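Local coordinates for protein proteolytically activated form of PPO4 Tyrosinase (PDB 4OUA) that catalyses the copper-dependent o-hydroxylation of monophenols and the oxidation of the resulting o-diphenols to o-quinones in the initial step of melanin synthesis, at residues A[58-63]-A[73-78]; A[30-35]-A[149-154]; A[284-289]-A[349-354]; A[205-210]-A[254-259]. All blocks are in the same frame, centred on the assembly; numbering follows the deposited sequence.

Interaction 1. Residues A[58-63]-A[73-78]; sequences LPFTPW and PYESGY. With NA (sodium ion), chain E.
Phe60 and Tyr78 carry most of this contact, and between them they illustrate how two parts of one long loop can be joined by aromatic side chains and an ion. Phe60 centres an inverse gamma turn. Its ring lies flat on the backbone of Ser76, in a CH-pi contact: Ser76 CA sits 3.5 Å from the ring centroid and 13° off the ring normal. Leu58 CD2, from its own segment, rests on the opposite face, so the ring is sandwiched. With CG placed anti to the carbonyl carbon (chi1 -62°), Phe60 can lean across to bring CE1 within 3.5 Å of Gly77 N, while its CB meets the CG of the extended Glu75 at 3.7 Å.

Tyr78 works at the other end of the contact. Its OH accepts a weak hydrogen bond from Trp63 N (3.4 Å, 154° at the hydrogen), which arrives at the ring edge near its plane. A sodium ion sits beside the two segments. Pro59, preceded by a cis peptide bond, binds it through O at 2.1 Å, together with the carbonyls of Gly54 and Gly57 and two waters. One water donates to Thr61 O (2.8 Å) and the other to Ser76 O (3.2 Å), so the ion's hydration links both segments.

The loop borders the first copper site, the Tyr78 side chain lying about 6 Å from that of the copper ligand His56. Trp63 packs on Leu52 of helix 49-54 and Ile96 of helix 86-109, its NE1 hydrogen-bonded to Tyr46 O, while Tyr78 rests on Trp89 of helix 86-109.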
# COMPACT_ATOMS: atom_id res chain seq x y z
N LEU A 58 9.37 -4.25 11.43
CA LEU A 58 10.25 -3.60 12.39
C LEU A 58 10.09 -2.08 12.32
O LEU A 58 9.79 -1.53 11.27
CB LEU A 58 11.71 -3.99 12.14
CG LEU A 58 12.11 -5.42 12.50
CD1 LEU A 58 13.52 -5.71 12.01
CD2 LEU A 58 12.01 -5.63 14.00
N PRO A 59 10.30 -1.40 13.46
CA PRO A 59 10.63 -2.05 14.73
C PRO A 59 9.40 -2.65 15.40
O PRO A 59 8.28 -2.31 15.04
CB PRO A 59 11.20 -0.89 15.57
CG PRO A 59 10.48 0.30 15.05
CD PRO A 59 10.29 0.07 13.57
N PHE A 60 9.62 -3.54 16.37
CA PHE A 60 8.51 -4.16 17.08
C PHE A 60 8.05 -3.28 18.24
O PHE A 60 8.23 -3.64 19.40
CB PHE A 60 8.91 -5.54 17.58
CG PHE A 60 9.25 -6.51 16.49
CD1 PHE A 60 8.80 -6.31 15.20
CD2 PHE A 60 10.04 -7.62 16.75
CE1 PHE A 60 9.12 -7.20 14.19
CE2 PHE A 60 10.36 -8.52 15.75
CZ PHE A 60 9.90 -8.30 14.47
N THR A 61 7.46 -2.14 17.91
CA THR A 61 6.99 -1.20 18.93
C THR A 61 5.58 -0.72 18.62
O THR A 61 5.17 -0.65 17.46
CB THR A 61 7.92 0.03 19.03
OG1 THR A 61 7.95 0.72 17.78
CG2 THR A 61 9.33 -0.40 19.41
N PRO A 62 4.81 -0.39 19.68
CA PRO A 62 3.45 0.14 19.55
C PRO A 62 3.42 1.46 18.79
O PRO A 62 4.34 2.26 18.93
CB PRO A 62 3.01 0.34 21.01
CG PRO A 62 3.91 -0.54 21.81
CD PRO A 62 5.22 -0.53 21.08
N TRP A 63 2.38 1.68 18.00
CA TRP A 63 2.27 2.90 17.21
C TRP A 63 1.12 3.80 17.66
O TRP A 63 -0.04 3.39 17.62
CB TRP A 63 2.11 2.56 15.72
CG TRP A 63 2.01 3.77 14.85
CD1 TRP A 63 3.04 4.49 14.32
CD2 TRP A 63 0.81 4.41 14.40
NE1 TRP A 63 2.56 5.53 13.56
CE2 TRP A 63 1.19 5.50 13.60
CE3 TRP A 63 -0.55 4.16 14.60
CZ2 TRP A 63 0.26 6.35 13.00
CZ3 TRP A 63 -1.48 5.00 14.00
CH2 TRP A 63 -1.07 6.08 13.21
N PRO A 73 0.00 -8.16 23.01
CA PRO A 73 -0.06 -9.61 23.19
C PRO A 73 1.05 -10.38 22.48
O PRO A 73 1.13 -11.60 22.63
CB PRO A 73 -1.43 -9.97 22.59
CG PRO A 73 -1.71 -8.89 21.62
CD PRO A 73 -1.14 -7.65 22.24
N TYR A 74 1.89 -9.69 21.72
CA TYR A 74 2.92 -10.37 20.94
C TYR A 74 3.91 -9.37 20.34
O TYR A 74 3.52 -8.41 19.68
CB TYR A 74 2.27 -11.20 19.83
CG TYR A 74 3.16 -12.28 19.25
CD1 TYR A 74 3.47 -13.41 19.99
CD2 TYR A 74 3.66 -12.18 17.96
CE1 TYR A 74 4.28 -14.41 19.47
CE2 TYR A 74 4.47 -13.17 17.43
CZ TYR A 74 4.77 -14.28 18.18
OH TYR A 74 5.57 -15.27 17.66
N GLU A 75 5.20 -9.61 20.59
CA GLU A 75 6.24 -8.73 20.07
C GLU A 75 6.60 -9.11 18.63
O GLU A 75 7.32 -10.08 18.39
CB GLU A 75 7.49 -8.79 20.95
CG GLU A 75 8.57 -7.80 20.54
CD GLU A 75 9.81 -7.89 21.42
OE1 GLU A 75 9.90 -8.84 22.22
OE2 GLU A 75 10.68 -7.01 21.30
N SER A 76 6.09 -8.32 17.69
CA SER A 76 6.32 -8.56 16.27
C SER A 76 5.73 -7.41 15.46
O SER A 76 5.38 -6.37 16.02
CB SER A 76 5.70 -9.89 15.84
OG SER A 76 5.92 -10.13 14.46
N GLY A 77 5.63 -7.59 14.15
CA GLY A 77 5.04 -6.59 13.29
C GLY A 77 3.55 -6.46 13.54
O GLY A 77 2.96 -7.25 14.28
N TYR A 78 2.93 -5.46 12.93
CA TYR A 78 1.49 -5.27 13.04
C TYR A 78 0.75 -5.99 11.92
O TYR A 78 -0.37 -6.47 12.11
CB TYR A 78 1.12 -3.78 13.01
CG TYR A 78 1.02 -3.13 14.37
CD1 TYR A 78 0.06 -3.53 15.29
CD2 TYR A 78 1.86 -2.08 14.72
CE1 TYR A 78 -0.05 -2.93 16.53
CE2 TYR A 78 1.76 -1.47 15.96
CZ TYR A 78 0.81 -1.89 16.86
OH TYR A 78 0.71 -1.29 18.09
NA NA E . 6.53 -2.12 13.84
O HOH W 1 5.14 -0.39 14.69
O HOH W 2 5.25 -3.33 15.14

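Interaction 2. Residues A[30-35]-A[149-154]; sequences LYIRAL and VKITNY
Arg33 reaches from helix 25-39 to lie between Ile151 and Tyr154, at the place where a two-stranded antiparallel beta hairpin (strands 148-152 and 158-162) is laid across the helix. The short axes of helix 30-35 and strand 149-152 pass 8.9 Å apart at an angle of 100°, nearly perpendicular, and Ile32 and Arg33 are the helix residues that touch the other segment.

The arginine makes an instructive path. Its CB points toward the strand, and a bend at chi2 (-60°) then turns the chain along Tyr154. CG comes within 3.9 Å of Tyr154 OH and CD closer to the same oxygen, with Ile151 CD1 on the other flank. NE approaches Ile151 CD1 to 3.5 Å; it also touches the tyrosine hydroxyl, at a poor angle and without a hydrogen bond. Both faces of the guanidinium are covered off-centre, one by Ile151 CD1 and the other by Tyr154 CE2, 3.7 Å from Arg33 CZ, and its plane is only 15° from that of the phenol ring. Arg33 NH1 stays 4.1 Å from Tyr154 OH. Arg33 NH2 ends 3.5 Å from Asn153 OD1, which lies at the guanidinium edge.

Beside this flat, partly exposed group the contact turns apolar and buried: Ile32 CG1 meets Ile151 CG2 at 3.9 Å, and Ile32 CG2 meets Val149 CG2. Beyond the strand, Asn153 OD1 accepts a hydrogen bond from the next backbone nitrogen, Tyr154 N, at 2.8 Å.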
# COMPACT_ATOMS: atom_id res chain seq x y z
N LEU A 30 2.68 17.58 -5.53
CA LEU A 30 2.29 17.49 -4.13
C LEU A 30 2.76 16.18 -3.51
O LEU A 30 3.12 16.13 -2.33
CB LEU A 30 0.77 17.62 -3.99
CG LEU A 30 0.18 19.02 -4.17
CD1 LEU A 30 -1.33 19.00 -3.97
CD2 LEU A 30 0.84 20.00 -3.20
N TYR A 31 2.77 15.12 -4.31
CA TYR A 31 3.18 13.81 -3.84
C TYR A 31 4.69 13.76 -3.59
O TYR A 31 5.14 13.22 -2.58
CB TYR A 31 2.77 12.73 -4.84
CG TYR A 31 2.89 11.32 -4.31
CD1 TYR A 31 1.92 10.78 -3.48
CD2 TYR A 31 3.99 10.53 -4.63
CE1 TYR A 31 2.03 9.50 -2.98
CE2 TYR A 31 4.10 9.24 -4.14
CZ TYR A 31 3.12 8.73 -3.32
OH TYR A 31 3.23 7.45 -2.83
N ILE A 32 5.46 14.33 -4.51
CA ILE A 32 6.91 14.37 -4.38
C ILE A 32 7.35 15.24 -3.20
O ILE A 32 8.32 14.93 -2.51
CB ILE A 32 7.58 14.89 -5.66
CG1 ILE A 32 7.21 14.01 -6.86
CG2 ILE A 32 9.09 14.95 -5.49
CD1 ILE A 32 7.66 12.57 -6.73
N ARG A 33 6.62 16.33 -2.99
CA ARG A 33 6.92 17.23 -1.88
C ARG A 33 6.53 16.61 -0.54
O ARG A 33 7.32 16.60 0.40
CB ARG A 33 6.20 18.57 -2.06
CG ARG A 33 6.71 19.41 -3.21
CD ARG A 33 8.18 19.75 -3.03
NE ARG A 33 8.59 20.87 -3.87
CZ ARG A 33 9.84 21.32 -3.97
NH1 ARG A 33 10.81 20.75 -3.28
NH2 ARG A 33 10.12 22.35 -4.76
N ALA A 34 5.32 16.08 -0.47
CA ALA A 34 4.79 15.53 0.78
C ALA A 34 5.53 14.26 1.18
O ALA A 34 5.76 14.01 2.37
CB ALA A 34 3.30 15.25 0.65
N LEU A 35 5.90 13.45 0.20
CA LEU A 35 6.61 12.21 0.46
C LEU A 35 8.02 12.49 0.99
O LEU A 35 8.50 11.82 1.90
CB LEU A 35 6.68 11.35 -0.81
CG LEU A 35 7.35 9.99 -0.67
CD1 LEU A 35 6.69 9.18 0.44
CD2 LEU A 35 7.30 9.24 -1.98
N VAL A 149 13.16 14.10 -10.84
CA VAL A 149 11.83 14.21 -11.43
C VAL A 149 11.37 15.66 -11.56
O VAL A 149 11.70 16.50 -10.73
CB VAL A 149 10.78 13.43 -10.61
CG1 VAL A 149 11.04 11.93 -10.68
CG2 VAL A 149 10.78 13.91 -9.16
N LYS A 150 10.61 15.93 -12.61
CA LYS A 150 10.11 17.28 -12.87
C LYS A 150 8.84 17.58 -12.07
O LYS A 150 7.84 16.86 -12.17
CB LYS A 150 9.82 17.47 -14.36
CG LYS A 150 11.04 17.36 -15.26
CD LYS A 150 10.64 17.56 -16.72
CE LYS A 150 11.83 17.43 -17.65
NZ LYS A 150 11.43 17.57 -19.08
N ILE A 151 8.88 18.65 -11.29
CA ILE A 151 7.70 19.13 -10.59
C ILE A 151 7.54 20.63 -10.78
O ILE A 151 8.39 21.27 -11.40
CB ILE A 151 7.75 18.81 -9.08
CG1 ILE A 151 8.93 19.52 -8.42
CG2 ILE A 151 7.85 17.31 -8.86
CD1 ILE A 151 9.03 19.29 -6.93
N THR A 152 6.46 21.18 -10.26
CA THR A 152 6.23 22.62 -10.32
C THR A 152 6.71 23.27 -9.02
O THR A 152 6.33 22.84 -7.93
CB THR A 152 4.75 22.96 -10.56
OG1 THR A 152 4.36 22.51 -11.86
CG2 THR A 152 4.52 24.46 -10.46
N ASN A 153 7.54 24.30 -9.15
CA ASN A 153 8.07 24.99 -7.99
C ASN A 153 7.01 25.87 -7.34
O ASN A 153 5.95 26.12 -7.92
CB ASN A 153 9.30 25.81 -8.36
CG ASN A 153 10.32 25.87 -7.25
OD1 ASN A 153 10.01 25.56 -6.10
ND2 ASN A 153 11.54 26.27 -7.59
N TYR A 154 7.31 26.36 -6.13
CA TYR A 154 6.34 27.13 -5.36
C TYR A 154 6.02 28.48 -5.99
O TYR A 154 5.12 29.19 -5.53
CB TYR A 154 6.84 27.33 -3.93
CG TYR A 154 7.08 26.04 -3.18
CD1 TYR A 154 6.02 25.29 -2.70
CD2 TYR A 154 8.37 25.58 -2.95
CE1 TYR A 154 6.24 24.11 -2.01
CE2 TYR A 154 8.60 24.40 -2.26
CZ TYR A 154 7.53 23.67 -1.80
OH TYR A 154 7.74 22.49 -1.11

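Interaction 3. Residues A[284-289]-A[349-354]; sequences NVDRHL and YSYPDF
Asp286 and Arg287, consecutive on helix 277-295, divide the polar work of this buried contact with the segment 349-354. The helix is one of those in the four-helix bundle that holds the two coppers in tyrosinases, and it carries the copper ligand His282 one turn earlier. Segment 349-354 runs from a strand paired in parallel with 13-14 into a short 3-10 segment.

Asp286 OD2 accepts hydrogen bonds from two tyrosines. Tyr349, with CG between its backbone N and carbonyl carbon (chi1 78°), comes at the aspartate from the opposite direction, and Tyr349 OH donates to Asp286 OD2 at 2.9 Å on the syn side; Tyr351 OH donates from a side chain running at about a right angle to the aspartate. OD1 pairs with Arg91, a salt bridge that, with the two phenols, satisfies a buried carboxylate and would probably favour its charged form.

Arg287 first runs straight, laying its aliphatic part over one face of Tyr351: CB stands 3.7 Å from the ring centroid. A bend at chi3 (75°) then turns the guanidinium off the ring toward Asp353. Asn284 OD1 takes Arg287 NE at 3.2 Å and Asp132 takes NH2, so several partners fix the group's rotation. In the salt bridge to Asp353, NH1 reaches both carboxylate oxygens. OD2 is also hydrogen-bonded to His372 NE2, while Asp353 OD1 takes the hydrogen bond from Arg287 NH1 at 2.9 Å in the guanidinium plane, with an N-H...O angle of 163°.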
# COMPACT_ATOMS: atom_id res chain seq x y z
N ASN A 284 -3.02 -0.82 -4.96
CA ASN A 284 -3.57 -1.63 -6.03
C ASN A 284 -4.12 -2.95 -5.50
O ASN A 284 -5.09 -3.48 -6.03
CB ASN A 284 -2.50 -1.89 -7.10
CG ASN A 284 -3.04 -2.65 -8.29
OD1 ASN A 284 -3.84 -2.13 -9.07
ND2 ASN A 284 -2.60 -3.90 -8.44
N VAL A 285 -3.48 -3.47 -4.46
CA VAL A 285 -3.97 -4.66 -3.78
C VAL A 285 -5.35 -4.37 -3.20
O VAL A 285 -6.22 -5.23 -3.18
CB VAL A 285 -3.03 -5.12 -2.66
CG1 VAL A 285 -3.69 -6.17 -1.79
CG2 VAL A 285 -1.72 -5.64 -3.25
N ASP A 286 -5.53 -3.13 -2.74
CA ASP A 286 -6.81 -2.71 -2.19
C ASP A 286 -7.83 -2.53 -3.30
O ASP A 286 -9.03 -2.74 -3.09
CB ASP A 286 -6.65 -1.41 -1.40
CG ASP A 286 -7.90 -1.03 -0.64
OD1 ASP A 286 -8.06 -1.50 0.50
OD2 ASP A 286 -8.72 -0.26 -1.18
N ARG A 287 -7.36 -2.14 -4.48
CA ARG A 287 -8.24 -1.97 -5.63
C ARG A 287 -8.79 -3.32 -6.08
O ARG A 287 -9.93 -3.42 -6.53
CB ARG A 287 -7.51 -1.29 -6.79
CG ARG A 287 -8.41 -0.92 -7.95
CD ARG A 287 -7.64 -0.19 -9.04
NE ARG A 287 -6.80 -1.09 -9.81
CZ ARG A 287 -7.11 -1.56 -11.01
NH1 ARG A 287 -8.24 -1.19 -11.59
NH2 ARG A 287 -6.28 -2.38 -11.64
N HIS A 288 -7.96 -4.35 -5.95
CA HIS A 288 -8.38 -5.71 -6.26
C HIS A 288 -9.53 -6.12 -5.35
O HIS A 288 -10.50 -6.73 -5.79
CB HIS A 288 -7.20 -6.68 -6.11
CG HIS A 288 -6.17 -6.54 -7.18
ND1 HIS A 288 -4.94 -7.17 -7.12
CD2 HIS A 288 -6.17 -5.85 -8.35
CE1 HIS A 288 -4.24 -6.87 -8.20
NE2 HIS A 288 -4.96 -6.07 -8.96
N LEU A 289 -9.40 -5.77 -4.07
CA LEU A 289 -10.44 -6.06 -3.10
C LEU A 289 -11.74 -5.37 -3.47
O LEU A 289 -12.82 -5.95 -3.35
CB LEU A 289 -9.99 -5.64 -1.70
CG LEU A 289 -10.94 -5.97 -0.55
CD1 LEU A 289 -11.20 -7.47 -0.50
CD2 LEU A 289 -10.36 -5.49 0.77
N TYR A 349 -12.34 7.55 -0.13
CA TYR A 349 -11.63 7.19 -1.35
C TYR A 349 -12.40 6.17 -2.18
O TYR A 349 -13.40 5.61 -1.74
CB TYR A 349 -10.23 6.64 -1.02
CG TYR A 349 -10.21 5.21 -0.52
CD1 TYR A 349 -10.01 4.16 -1.40
CD2 TYR A 349 -10.36 4.92 0.83
CE1 TYR A 349 -9.97 2.85 -0.95
CE2 TYR A 349 -10.32 3.62 1.28
CZ TYR A 349 -10.13 2.59 0.39
OH TYR A 349 -10.10 1.29 0.84
N SER A 350 -11.93 5.96 -3.41
CA SER A 350 -12.54 5.01 -4.33
C SER A 350 -11.64 4.84 -5.54
O SER A 350 -10.56 5.42 -5.61
CB SER A 350 -13.93 5.49 -4.75
OG SER A 350 -14.51 4.59 -5.68
N TYR A 351 -12.08 4.03 -6.50
CA TYR A 351 -11.28 3.77 -7.69
C TYR A 351 -12.04 4.12 -8.96
O TYR A 351 -13.26 3.97 -9.02
CB TYR A 351 -10.83 2.31 -7.71
CG TYR A 351 -10.02 1.92 -6.50
CD1 TYR A 351 -8.65 2.13 -6.46
CD2 TYR A 351 -10.63 1.37 -5.38
CE1 TYR A 351 -7.91 1.79 -5.34
CE2 TYR A 351 -9.90 1.03 -4.26
CZ TYR A 351 -8.54 1.24 -4.25
OH TYR A 351 -7.80 0.90 -3.14
N PRO A 352 -11.31 4.60 -9.97
CA PRO A 352 -11.88 5.07 -11.24
C PRO A 352 -12.56 3.96 -12.04
O PRO A 352 -13.24 4.24 -13.03
CB PRO A 352 -10.67 5.62 -11.99
CG PRO A 352 -9.50 4.93 -11.39
CD PRO A 352 -9.84 4.73 -9.95
N ASP A 353 -12.36 2.71 -11.63
CA ASP A 353 -12.98 1.57 -12.29
C ASP A 353 -14.50 1.60 -12.17
O ASP A 353 -15.20 0.95 -12.94
CB ASP A 353 -12.44 0.26 -11.72
CG ASP A 353 -10.92 0.21 -11.71
OD1 ASP A 353 -10.32 0.69 -10.72
OD2 ASP A 353 -10.33 -0.32 -12.68
N PHE A 354 -15.00 2.36 -11.20
CA PHE A 354 -16.42 2.38 -10.89
C PHE A 354 -17.12 3.66 -11.35
O PHE A 354 -18.31 3.83 -11.09
CB PHE A 354 -16.64 2.20 -9.39
CG PHE A 354 -16.05 0.94 -8.83
CD1 PHE A 354 -16.72 -0.27 -8.95
CD2 PHE A 354 -14.83 0.95 -8.19
CE1 PHE A 354 -16.19 -1.43 -8.44
CE2 PHE A 354 -14.28 -0.21 -7.68
CZ PHE A 354 -14.96 -1.40 -7.80

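Interaction 4. Residues A[205-210]-A[254-259]; sequences IGKLDL and HGFVGR. With CU1 (copper (I) ion), chain D.
Lys207 and Leu208, neighbours on helix 201-224, make all the contacts of their segment with the end of helix 246-258, which runs against it at 154°, with axes 9.8 Å apart. Lys207 comes first. Its chain leaves extended and then bends at chi3 (-57°), passing CD 3.4 Å from Phe256 O, so that NZ arrives beside the last turn of the other helix. There Lys207 NZ donates to two backbone carbonyls, Phe256 O at 2.8 Å and Arg259 O, the latter belonging to the first residue to leave helical geometry. Asn192 OD1 is a third partner of the ammonium group. One step on, Leu208 sets CD1 3.8 Å from Phe256 CB and also packs on Leu137 and Pro139, while the phenylalanine ring continues along helix 201-224 to Glu211 and Thr215.

On the same helix as these carbonyls lies His254, which binds copper through NE2 at 2.0 Å, with His250 and His282 completing the protein ligands. As to the chemistry of the contact, two hydrogen bonds from one ammonium group satisfy carbonyls at the C-terminal end of the helix, a site where the helix dipole would probably favour a positive charge.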
# COMPACT_ATOMS: atom_id res chain seq x y z
N ILE A 205 13.97 -4.15 -14.28
CA ILE A 205 13.12 -3.84 -15.43
C ILE A 205 13.00 -5.05 -16.34
O ILE A 205 11.94 -5.31 -16.91
CB ILE A 205 13.66 -2.65 -16.24
CG1 ILE A 205 13.97 -1.46 -15.33
CG2 ILE A 205 12.67 -2.25 -17.32
CD1 ILE A 205 12.75 -0.86 -14.67
N GLY A 206 14.09 -5.81 -16.46
CA GLY A 206 14.09 -7.01 -17.27
C GLY A 206 13.24 -8.11 -16.65
O GLY A 206 12.52 -8.82 -17.36
N LYS A 207 13.32 -8.24 -15.33
CA LYS A 207 12.56 -9.25 -14.61
C LYS A 207 11.06 -9.01 -14.73
O LYS A 207 10.29 -9.93 -15.00
CB LYS A 207 12.96 -9.27 -13.13
CG LYS A 207 12.33 -10.38 -12.33
CD LYS A 207 12.46 -10.13 -10.83
CE LYS A 207 13.92 -9.96 -10.43
NZ LYS A 207 14.05 -9.71 -8.96
N LEU A 208 10.65 -7.76 -14.54
CA LEU A 208 9.24 -7.38 -14.62
C LEU A 208 8.68 -7.62 -16.01
O LEU A 208 7.56 -8.12 -16.16
CB LEU A 208 9.07 -5.91 -14.23
CG LEU A 208 8.84 -5.62 -12.74
CD1 LEU A 208 9.68 -6.55 -11.87
CD2 LEU A 208 9.14 -4.16 -12.43
N ASP A 209 9.45 -7.26 -17.03
CA ASP A 209 9.02 -7.41 -18.41
C ASP A 209 8.70 -8.87 -18.74
O ASP A 209 7.73 -9.16 -19.45
CB ASP A 209 10.09 -6.87 -19.36
CG ASP A 209 9.56 -6.64 -20.76
OD1 ASP A 209 8.36 -6.32 -20.90
OD2 ASP A 209 10.34 -6.78 -21.73
N LEU A 210 9.50 -9.78 -18.21
CA LEU A 210 9.31 -11.21 -18.45
C LEU A 210 8.16 -11.79 -17.63
O LEU A 210 7.44 -12.67 -18.10
CB LEU A 210 10.60 -11.98 -18.14
CG LEU A 210 11.76 -11.80 -19.13
CD1 LEU A 210 12.95 -12.64 -18.70
CD2 LEU A 210 11.32 -12.16 -20.54
N HIS A 254 6.26 -8.52 -4.22
CA HIS A 254 7.31 -8.29 -3.23
C HIS A 254 8.58 -9.02 -3.64
O HIS A 254 9.69 -8.53 -3.43
CB HIS A 254 6.86 -8.74 -1.84
CG HIS A 254 5.92 -7.78 -1.17
ND1 HIS A 254 6.34 -6.56 -0.68
CD2 HIS A 254 4.60 -7.86 -0.91
CE1 HIS A 254 5.30 -5.93 -0.15
NE2 HIS A 254 4.24 -6.70 -0.28
N GLY A 255 8.43 -10.21 -4.22
CA GLY A 255 9.56 -11.00 -4.68
C GLY A 255 10.25 -10.38 -5.87
O GLY A 255 11.48 -10.31 -5.92
N PHE A 256 9.47 -9.93 -6.84
CA PHE A 256 10.01 -9.32 -8.06
C PHE A 256 10.89 -8.12 -7.75
O PHE A 256 11.95 -7.94 -8.34
CB PHE A 256 8.88 -8.90 -9.00
CG PHE A 256 8.10 -10.05 -9.57
CD1 PHE A 256 8.59 -11.34 -9.51
CD2 PHE A 256 6.86 -9.83 -10.16
CE1 PHE A 256 7.86 -12.40 -10.03
CE2 PHE A 256 6.14 -10.88 -10.68
CZ PHE A 256 6.64 -12.17 -10.62
N VAL A 257 10.44 -7.30 -6.80
CA VAL A 257 11.11 -6.04 -6.50
C VAL A 257 12.27 -6.21 -5.52
O VAL A 257 13.33 -5.61 -5.71
CB VAL A 257 10.12 -5.01 -5.91
CG1 VAL A 257 10.85 -3.76 -5.48
CG2 VAL A 257 9.03 -4.69 -6.93
N GLY A 258 12.07 -7.02 -4.49
CA GLY A 258 13.04 -7.14 -3.42
C GLY A 258 14.08 -8.23 -3.61
O GLY A 258 15.22 -8.09 -3.17
N ARG A 259 13.69 -9.32 -4.27
CA ARG A 259 14.56 -10.48 -4.39
C ARG A 259 15.45 -10.43 -5.64
O ARG A 259 14.97 -10.62 -6.76
CB ARG A 259 13.72 -11.76 -4.41
CG ARG A 259 14.52 -13.05 -4.29
CD ARG A 259 15.22 -13.15 -2.95
NE ARG A 259 15.68 -14.51 -2.68
CZ ARG A 259 16.85 -15.00 -3.09
NH1 ARG A 259 17.68 -14.25 -3.79
NH2 ARG A 259 17.18 -16.25 -2.79
CU CU1 D . 2.71 -6.70 1.01
O HOH W 3 2.87 -7.46 3.14

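How the interactions relate
Read together, the four contacts are spread through the fold around the helical core without touching one another. Along the chain, interaction 1 falls entirely between the two segments of interaction 2; interaction 4 closes before interaction 3 opens, and the latter reaches on to residues 349-354. Interactions 3 and 4 come nearest, with closest atoms about 7 Å apart and centres 23 Å apart; they use successive helices, 277-295 and 246-258, that supply ligands of the same copper. Interactions 1 and 2 are the most distant, with centres 33 Å apart, yet both border helix 86-109, which carries His90 of the other copper. Loop, hairpin and C-terminal segment thus pack onto the helices, and interaction 4 joins two of the helices themselves.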